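Local coordinates for extracellular invertase (Aspergillus kawachii, PDB 5XHA), which probably hydrolyses sucrose and related beta-fructosides to release fructose, as a secreted fungal invertase of glycoside hydrolase family 32, at residues L371-L376 with R420-A425; L414-A419 with R558-T563. All blocks are in the same frame, centred on the assembly; numbering follows the deposited sequence.

Contact 1. Residues L371-L376 with R420-A425. With FRU (beta-D-fructofuranose), chain E.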
ATOM      1  N   LEU A 371       5.376 -29.086  17.046  1.00 28.18           N
ATOM      2  CA  LEU A 371       5.712 -30.502  17.087  1.00 29.07           C
ATOM      3  C   LEU A 371       7.205 -30.674  16.888  1.00 29.67           C
ATOM      4  O   LEU A 371       7.920 -29.717  16.584  1.00 28.83           O
ATOM      5  CB  LEU A 371       4.922 -31.273  16.033  1.00 29.88           C
ATOM      6  CG  LEU A 371       3.401 -31.217  16.234  1.00 30.92           C
ATOM      7  CD1 LEU A 371       2.657 -32.024  15.171  1.00 31.84           C
ATOM      8  CD2 LEU A 371       3.011 -31.691  17.628  1.00 30.67           C
ATOM      9  N   LEU A 372       7.685 -31.895  17.104  1.00 30.13           N
ATOM     10  CA  LEU A 372       9.090 -32.205  16.895  1.00 30.47           C
ATOM     11  C   LEU A 372       9.518 -31.829  15.466  1.00 29.74           C
ATOM     12  O   LEU A 372       8.776 -32.055  14.526  1.00 29.21           O
ATOM     13  CB  LEU A 372       9.330 -33.704  17.098  1.00 30.98           C
ATOM     14  CG  LEU A 372       9.021 -34.296  18.482  1.00 30.83           C
ATOM     15  CD1 LEU A 372       9.143 -35.805  18.420  1.00 30.99           C
ATOM     16  CD2 LEU A 372       9.964 -33.698  19.502  1.00 31.23           C
ATOM     17  N   PRO A 373      10.728 -31.288  15.301  1.00 29.93           N
ATOM     18  CA  PRO A 373      11.186 -31.048  13.936  1.00 31.11           C
ATOM     19  C   PRO A 373      11.139 -32.328  13.116  1.00 31.41           C
ATOM     20  O   PRO A 373      11.536 -33.386  13.605  1.00 30.40           O
ATOM     21  CB  PRO A 373      12.639 -30.604  14.122  1.00 30.05           C
ATOM     22  CG  PRO A 373      13.043 -31.178  15.444  1.00 30.98           C
ATOM     23  CD  PRO A 373      11.805 -31.107  16.286  1.00 30.14           C
ATOM     24  N   ARG A 374      10.685 -32.230  11.874  1.00 30.76           N
ATOM     25  CA  ARG A 374      10.575 -33.411  11.016  1.00 30.48           C
ATOM     26  C   ARG A 374      11.423 -33.264   9.746  1.00 31.88           C
ATOM     27  O   ARG A 374      11.412 -32.208   9.113  1.00 29.44           O
ATOM     28  CB  ARG A 374       9.106 -33.670  10.674  1.00 29.22           C
ATOM     29  CG  ARG A 374       8.321 -34.137  11.878  1.00 29.10           C
ATOM     30  CD  ARG A 374       6.832 -34.138  11.653  1.00 29.47           C
ATOM     31  NE  ARG A 374       6.136 -34.510  12.876  1.00 30.30           N
ATOM     32  CZ  ARG A 374       4.816 -34.614  12.993  1.00 30.77           C
ATOM     33  NH1 ARG A 374       4.026 -34.371  11.951  1.00 31.75           N
ATOM     34  NH2 ARG A 374       4.285 -34.955  14.162  1.00 31.34           N
ATOM     35  N   GLU A 375      12.178 -34.313   9.409  1.00 31.73           N
ATOM     36  CA  GLU A 375      12.891 -34.388   8.127  1.00 32.99           C
ATOM     37  C   GLU A 375      11.920 -34.870   7.075  1.00 32.98           C
ATOM     38  O   GLU A 375      11.221 -35.856   7.288  1.00 31.20           O
ATOM     39  CB  GLU A 375      14.076 -35.368   8.199  1.00 34.01           C
ATOM     40  CG  GLU A 375      15.221 -34.859   9.048  1.00 34.50           C
ATOM     41  CD  GLU A 375      16.389 -35.811   9.126  1.00 34.43           C
ATOM     42  OE1 GLU A 375      16.525 -36.640   8.219  1.00 37.05           O
ATOM     43  OE2 GLU A 375      17.192 -35.700  10.067  1.00 32.97           O
ATOM     44  N   LEU A 376      11.857 -34.163   5.950  1.00 32.84           N
ATOM     45  CA  LEU A 376      11.052 -34.612   4.826  1.00 33.01           C
ATOM     46  C   LEU A 376      11.991 -35.140   3.745  1.00 33.40           C
ATOM     47  O   LEU A 376      13.084 -34.577   3.528  1.00 31.72           O
ATOM     48  CB  LEU A 376      10.180 -33.477   4.296  1.00 32.71           C
ATOM     49  CG  LEU A 376       9.194 -32.851   5.281  1.00 34.06           C
ATOM     50  CD1 LEU A 376       8.198 -31.970   4.533  1.00 34.84           C
ATOM     51  CD2 LEU A 376       8.452 -33.868   6.144  1.00 33.92           C
ATOM     52  N   ARG A 420      16.873 -36.379  12.880  1.00 34.73           N
ATOM     53  CA  ARG A 420      17.737 -37.435  13.448  1.00 36.41           C
ATOM     54  C   ARG A 420      18.371 -37.099  14.803  1.00 34.88           C
ATOM     55  O   ARG A 420      18.426 -37.955  15.691  1.00 35.84           O
ATOM     56  CB  ARG A 420      18.800 -37.862  12.452  1.00 35.66           C
ATOM     57  CG  ARG A 420      19.870 -36.814  12.196  1.00 36.95           C
ATOM     58  CD  ARG A 420      20.637 -37.184  10.944  1.00 37.68           C
ATOM     59  NE  ARG A 420      19.760 -37.168   9.780  1.00 38.39           N
ATOM     60  CZ  ARG A 420      20.135 -37.515   8.557  1.00 37.39           C
ATOM     61  NH1 ARG A 420      21.380 -37.913   8.326  1.00 36.23           N
ATOM     62  NH2 ARG A 420      19.265 -37.450   7.563  1.00 37.42           N
ATOM     63  N   GLU A 421      18.814 -35.862  14.983  1.00 34.29           N
ATOM     64  CA  GLU A 421      19.431 -35.463  16.243  1.00 33.47           C
ATOM     65  C   GLU A 421      18.393 -35.397  17.370  1.00 34.87           C
ATOM     66  O   GLU A 421      18.684 -35.753  18.526  1.00 33.86           O
ATOM     67  CB  GLU A 421      20.129 -34.116  16.112  1.00 34.95           C
ATOM     68  CG  GLU A 421      21.181 -34.045  15.006  1.00 35.60           C
ATOM     69  CD  GLU A 421      20.668 -33.476  13.680  1.00 35.79           C
ATOM     70  OE1 GLU A 421      19.467 -33.637  13.329  1.00 35.41           O
ATOM     71  OE2 GLU A 421      21.493 -32.888  12.957  1.00 33.87           O
ATOM     72  N   THR A 422      17.190 -34.926  17.049  1.00 33.23           N
ATOM     73  CA  THR A 422      16.114 -34.881  18.031  1.00 33.44           C
ATOM     74  C   THR A 422      15.712 -36.303  18.450  1.00 34.18           C
ATOM     75  O   THR A 422      15.485 -36.565  19.643  1.00 34.15           O
ATOM     76  CB  THR A 422      14.901 -34.072  17.521  1.00 33.41           C
ATOM     77  OG1 THR A 422      15.231 -32.683  17.533  1.00 31.71           O
ATOM     78  CG2 THR A 422      13.652 -34.285  18.397  1.00 33.13           C
ATOM     79  N   LYS A 423      15.631 -37.211  17.482  1.00 34.28           N
ATOM     80  CA  LYS A 423      15.299 -38.615  17.762  1.00 36.87           C
ATOM     81  C   LYS A 423      16.298 -39.262  18.728  1.00 37.44           C
ATOM     82  O   LYS A 423      15.890 -39.891  19.707  1.00 35.85           O
ATOM     83  CB  LYS A 423      15.240 -39.426  16.471  1.00 39.43           C
ATOM     84  CG  LYS A 423      14.868 -40.888  16.673  1.00 41.37           C
ATOM     85  CD  LYS A 423      13.415 -41.025  17.081  1.00 44.87           C
ATOM     86  CE  LYS A 423      13.077 -42.424  17.588  1.00 47.37           C
ATOM     87  NZ  LYS A 423      13.353 -43.469  16.568  1.00 47.21           N
ATOM     88  N   ALA A 424      17.593 -39.074  18.468  1.00 35.94           N
ATOM     89  CA  ALA A 424      18.641 -39.621  19.337  1.00 37.87           C
ATOM     90  C   ALA A 424      18.515 -39.039  20.735  1.00 37.48           C
ATOM     91  O   ALA A 424      18.624 -39.756  21.713  1.00 36.77           O
ATOM     92  CB  ALA A 424      20.032 -39.346  18.759  1.00 38.99           C
ATOM     93  N   ALA A 425      18.248 -37.736  20.834  1.00 36.40           N
ATOM     94  CA  ALA A 425      18.083 -37.109  22.134  1.00 33.75           C
ATOM     95  C   ALA A 425      16.825 -37.607  22.889  1.00 34.72           C
ATOM     96  O   ALA A 425      16.859 -37.762  24.115  1.00 33.94           O
ATOM     97  CB  ALA A 425      18.079 -35.599  21.994  1.00 35.81           C
TER
HETATM   98  C1  FRU E 705      11.785 -45.830  13.882  1.00 78.02           C
HETATM   99  C2  FRU E 705      11.795 -44.600  12.959  1.00 72.72           C
HETATM  100  C3  FRU E 705      11.774 -43.235  13.677  1.00 66.16           C
HETATM  101  C4  FRU E 705      10.855 -42.418  12.784  1.00 68.47           C
HETATM  102  C5  FRU E 705       9.818 -43.467  12.399  1.00 64.91           C
HETATM  103  C6  FRU E 705       9.070 -43.129  11.106  1.00 61.19           C
HETATM  104  O1  FRU E 705      13.058 -46.084  14.492  1.00 82.84           O
HETATM  105  O2  FRU E 705      12.901 -44.637  12.030  1.00 65.89           O
HETATM  106  O3  FRU E 705      13.063 -42.606  13.794  1.00 59.30           O
HETATM  107  O4  FRU E 705      10.297 -41.238  13.387  1.00 58.49           O
HETATM  108  O5  FRU E 705      10.555 -44.687  12.250  1.00 67.69           O
HETATM  109  O6  FRU E 705       7.682 -43.543  11.176  1.00 49.13           O

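Contact 2. Residues L414-A419 with R558-T563. With FRU (beta-D-fructofuranose), chain E.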
ATOM      1  N   LEU A 414       5.855 -39.412   0.343  1.00 35.44           N
ATOM      2  CA  LEU A 414       6.622 -38.494   1.179  1.00 35.28           C
ATOM      3  C   LEU A 414       7.012 -39.195   2.462  1.00 33.85           C
ATOM      4  O   LEU A 414       6.150 -39.690   3.203  1.00 33.20           O
ATOM      5  CB  LEU A 414       5.827 -37.234   1.527  1.00 36.27           C
ATOM      6  CG  LEU A 414       6.596 -36.201   2.364  1.00 35.86           C
ATOM      7  CD1 LEU A 414       7.696 -35.543   1.549  1.00 35.81           C
ATOM      8  CD2 LEU A 414       5.654 -35.133   2.893  1.00 37.10           C
ATOM      9  N   GLY A 415       8.312 -39.222   2.715  1.00 32.66           N
ATOM     10  CA  GLY A 415       8.856 -39.690   3.979  1.00 33.41           C
ATOM     11  C   GLY A 415       8.809 -38.581   5.020  1.00 34.06           C
ATOM     12  O   GLY A 415       9.234 -37.450   4.748  1.00 33.14           O
ATOM     13  N   ILE A 416       8.271 -38.925   6.193  1.00 33.57           N
ATOM     14  CA  ILE A 416       8.128 -38.033   7.345  1.00 33.93           C
ATOM     15  C   ILE A 416       8.737 -38.754   8.545  1.00 35.56           C
ATOM     16  O   ILE A 416       8.242 -39.800   8.958  1.00 35.65           O
ATOM     17  CB  ILE A 416       6.633 -37.752   7.662  1.00 32.30           C
ATOM     18  CG1 ILE A 416       5.922 -37.128   6.462  1.00 30.84           C
ATOM     19  CG2 ILE A 416       6.478 -36.824   8.867  1.00 33.76           C
ATOM     20  CD1 ILE A 416       4.420 -37.212   6.561  1.00 31.02           C
ATOM     21  N   SER A 417       9.804 -38.203   9.111  1.00 35.59           N
ATOM     22  CA  SER A 417      10.406 -38.785  10.301  1.00 34.99           C
ATOM     23  C   SER A 417      10.918 -37.703  11.253  1.00 36.56           C
ATOM     24  O   SER A 417      11.086 -36.544  10.870  1.00 36.05           O
ATOM     25  CB  SER A 417      11.538 -39.717   9.901  1.00 36.38           C
ATOM     26  OG  SER A 417      12.504 -38.978   9.222  1.00 42.81           O
ATOM     27  N   ILE A 418      11.147 -38.090  12.504  1.00 34.86           N
ATOM     28  CA  ILE A 418      11.647 -37.176  13.495  1.00 32.97           C
ATOM     29  C   ILE A 418      13.057 -36.817  13.071  1.00 33.33           C
ATOM     30  O   ILE A 418      13.811 -37.688  12.675  1.00 32.94           O
ATOM     31  CB  ILE A 418      11.671 -37.827  14.884  1.00 33.11           C
ATOM     32  CG1 ILE A 418      10.266 -38.298  15.272  1.00 31.64           C
ATOM     33  CG2 ILE A 418      12.235 -36.853  15.916  1.00 32.27           C
ATOM     34  CD1 ILE A 418      10.223 -39.092  16.554  1.00 31.86           C
ATOM     35  N   ALA A 419      13.431 -35.547  13.138  1.00 32.80           N
ATOM     36  CA  ALA A 419      14.770 -35.178  12.719  1.00 32.67           C
ATOM     37  C   ALA A 419      15.801 -35.957  13.540  1.00 34.27           C
ATOM     38  O   ALA A 419      15.618 -36.197  14.741  1.00 32.95           O
ATOM     39  CB  ALA A 419      14.985 -33.672  12.797  1.00 33.59           C
ATOM     40  N   ARG A 558       6.050 -42.618   7.067  1.00 33.87           N
ATOM     41  CA  ARG A 558       5.211 -41.873   6.150  1.00 34.05           C
ATOM     42  C   ARG A 558       3.914 -41.384   6.775  1.00 33.60           C
ATOM     43  O   ARG A 558       3.018 -40.971   6.071  1.00 32.74           O
ATOM     44  CB  ARG A 558       4.905 -42.738   4.923  1.00 36.50           C
ATOM     45  CG  ARG A 558       4.029 -43.951   5.195  1.00 39.10           C
ATOM     46  CD  ARG A 558       3.922 -44.820   3.953  1.00 39.84           C
ATOM     47  NE  ARG A 558       2.867 -45.824   4.094  1.00 42.78           N
ATOM     48  CZ  ARG A 558       3.049 -47.140   4.181  1.00 42.14           C
ATOM     49  NH1 ARG A 558       4.262 -47.675   4.139  1.00 47.32           N
ATOM     50  NH2 ARG A 558       1.999 -47.933   4.307  1.00 41.48           N
ATOM     51  N   PHE A 559       3.822 -41.391   8.092  1.00 32.42           N
ATOM     52  CA  PHE A 559       2.568 -41.064   8.735  1.00 33.66           C
ATOM     53  C   PHE A 559       2.842 -40.408  10.069  1.00 32.68           C
ATOM     54  O   PHE A 559       3.725 -40.840  10.793  1.00 33.36           O
ATOM     55  CB  PHE A 559       1.746 -42.336   8.933  1.00 32.80           C
ATOM     56  CG  PHE A 559       0.488 -42.138   9.718  1.00 32.65           C
ATOM     57  CD1 PHE A 559       0.505 -42.195  11.104  1.00 32.12           C
ATOM     58  CD2 PHE A 559      -0.715 -41.918   9.074  1.00 33.85           C
ATOM     59  CE1 PHE A 559      -0.643 -42.018  11.833  1.00 32.14           C
ATOM     60  CE2 PHE A 559      -1.873 -41.758   9.798  1.00 34.58           C
ATOM     61  CZ  PHE A 559      -1.840 -41.817  11.181  1.00 33.80           C
ATOM     62  N   ALA A 560       2.085 -39.357  10.368  1.00 31.43           N
ATOM     63  CA  ALA A 560       2.107 -38.749  11.686  1.00 31.97           C
ATOM     64  C   ALA A 560       0.735 -38.225  12.073  1.00 31.27           C
ATOM     65  O   ALA A 560       0.035 -37.630  11.256  1.00 30.61           O
ATOM     66  CB  ALA A 560       3.135 -37.632  11.753  1.00 33.01           C
ATOM     67  N   LEU A 561       0.382 -38.470  13.333  1.00 31.37           N
ATOM     68  CA  LEU A 561      -0.861 -38.008  13.951  1.00 32.69           C
ATOM     69  C   LEU A 561      -0.547 -37.525  15.366  1.00 31.63           C
ATOM     70  O   LEU A 561      -0.015 -38.290  16.193  1.00 32.68           O
ATOM     71  CB  LEU A 561      -1.866 -39.154  14.010  1.00 33.83           C
ATOM     72  CG  LEU A 561      -3.142 -38.958  14.840  1.00 36.46           C
ATOM     73  CD1 LEU A 561      -3.955 -37.789  14.324  1.00 36.45           C
ATOM     74  CD2 LEU A 561      -3.983 -40.226  14.812  1.00 37.33           C
ATOM     75  N   SER A 562      -0.874 -36.272  15.652  1.00 30.05           N
ATOM     76  CA  SER A 562      -0.483 -35.648  16.903  1.00 30.51           C
ATOM     77  C   SER A 562      -1.653 -34.986  17.597  1.00 29.59           C
ATOM     78  O   SER A 562      -2.533 -34.446  16.948  1.00 29.95           O
ATOM     79  CB  SER A 562       0.604 -34.618  16.627  1.00 30.73           C
ATOM     80  OG  SER A 562       1.707 -35.243  16.029  1.00 29.66           O
ATOM     81  N   THR A 563      -1.652 -35.018  18.923  1.00 29.58           N
ATOM     82  CA  THR A 563      -2.786 -34.536  19.697  1.00 30.77           C
ATOM     83  C   THR A 563      -2.382 -34.252  21.152  1.00 30.40           C
ATOM     84  O   THR A 563      -1.229 -34.474  21.537  1.00 29.51           O
ATOM     85  CB  THR A 563      -3.981 -35.522  19.628  1.00 32.46           C
ATOM     86  OG1 THR A 563      -5.135 -34.958  20.280  1.00 33.71           O
ATOM     87  CG2 THR A 563      -3.625 -36.827  20.290  1.00 34.58           C
TER
HETATM   88  C1  FRU E 705      11.785 -45.830  13.882  1.00 78.02           C
HETATM   89  C2  FRU E 705      11.795 -44.600  12.959  1.00 72.72           C
HETATM   90  C3  FRU E 705      11.774 -43.235  13.677  1.00 66.16           C
HETATM   91  C4  FRU E 705      10.855 -42.418  12.784  1.00 68.47           C
HETATM   92  C5  FRU E 705       9.818 -43.467  12.399  1.00 64.91           C
HETATM   93  C6  FRU E 705       9.070 -43.129  11.106  1.00 61.19           C
HETATM   94  O1  FRU E 705      13.058 -46.084  14.492  1.00 82.84           O
HETATM   95  O2  FRU E 705      12.901 -44.637  12.030  1.00 65.89           O
HETATM   96  O3  FRU E 705      13.063 -42.606  13.794  1.00 59.30           O
HETATM   97  O4  FRU E 705      10.297 -41.238  13.387  1.00 58.49           O
HETATM   98  O5  FRU E 705      10.555 -44.687  12.250  1.00 67.69           O
HETATM   99  O6  FRU E 705       7.682 -43.543  11.176  1.00 49.13           O
HETATM  100  O   HOH W   1       3.481 -39.639   3.577  1.00 45.96           O
HETATM  101  O   HOH W   2       6.423 -41.304  10.108  1.00 33.94           O

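Contact 1. Residues L371-L376 with R420-A425
Glu-375 OE2 takes two N-H groups from Arg-420: the backbone N of the first helical residue at 2.9 Å, and the side-chain NE at 3.0 Å. This is where strand 366-385, paired antiparallel with strand 408-418, meets helix 420-426, the short helix that follows strand 408-418 as the family 32 chain passes from the beta-propeller region toward the beta-sandwich.

The side-chain part is a side-on, two-nitrogen salt bridge. NE enters on the syn lone pair of OE2, while NH2 reaches OE1 at 2.9 Å with an almost straight N-H...O angle of 175°. The carboxylate lies at the guanidinium edge, the two planes tilted 31° apart. The backbone N instead approaches OE2 from above the carboxylate plane. Arg-420 can make both contacts with one residue because CG sits between its backbone N and carbonyl carbon (chi1 70°) and a bend at chi3 turns NE to the same oxygen that its own N holds. Together the three bonds fix the rotation of the carboxylate. Arg-341, from the neighbouring strand 341-348, adds a salt bridge to OE2 and another to Glu-421 OE1, and so probably offsets the repulsion between these two acids.

Farther along the helix the contact becomes one of van der Waals touches. CG of the Pro-373 ring meets Thr-422 OG1 at 3.4 Å; the hydroxyl itself is hydrogen-bonded to Leu-73 O. The Thr-422 methyl, CG2, faces Leu-372 CD2 at 3.9 Å.

Lys-423 takes a different direction, with CG anti to the backbone N and bends at chi2 and chi4. Its NZ ends 2.9 Å from O3 of the bound fructose, a weak hydrogen bond.

Contact 2. Residues L414-A419 with R558-T563
Two waters join Leu-414 and Ile-416 to Arg-558 and Phe-559, for no direct hydrogen bond links the two segments. Water 1 donates to Leu-414 O at 2.7 Å and to Arg-558 O at 2.9 Å. Water 2 does the same two residues along strand 408-418 and one along the other segment, donating to Ile-416 O at 2.6 Å and to Phe-559 O at 2.8 Å. It is also hydrogen-bonded to O6 of the fructose, so the sugar's hydroxymethyl arm is tied to both strands through a single solvent molecule.

Van der Waals contact is sparse. Ile-416 points its side chain at the other strand: CG2, anti to the backbone N, faces Ala-560 CB at 4.5 Å, and CD1 comes 4.0 Å from Arg-558 O. Of the Arg-558 side chain, CB touches Leu-414 O at 3.7 Å; the extended chain leads away to a salt bridge with Glu-538.

Strand 408-418 also touches the sugar directly. Ile-418 N points at O4 in a long, weak bond of 3.4 Å, and Ile-418 CG1 lies close to the same oxygen.

Arg-558 and Phe-559 both face Ala-555, forming a classic beta bulge between strands 550-555 and 559-564. A bulged sandwich strand thus meets a propeller strand across ordered water, in the cleft between the two domains, where a fructose is bound.

Contacts 1 and 2 have centres about 10 Å apart and share one continuous piece of chain: strand 408-418 supplies 414-419, and helix 420-426 follows at once with 420-425. Strand 366-385 pairs with the first of these, through probable hydrogen bonds Glu-375 N to Ser-417 O and Pro-373 O to Ala-419 N, both 2.9 Å. Strand 559-564 is reached from strand 366-385 by the guanidinium of Arg-374, whose NH1 packs 3.4 Å from Ala-560 CB. One fructose touches both contacts, bonded weakly by protein nitrogens of 414-419 and 420-425 and also hydrogen-bonded to Gly-557 N; nothing here identifies it as the catalytic substrate.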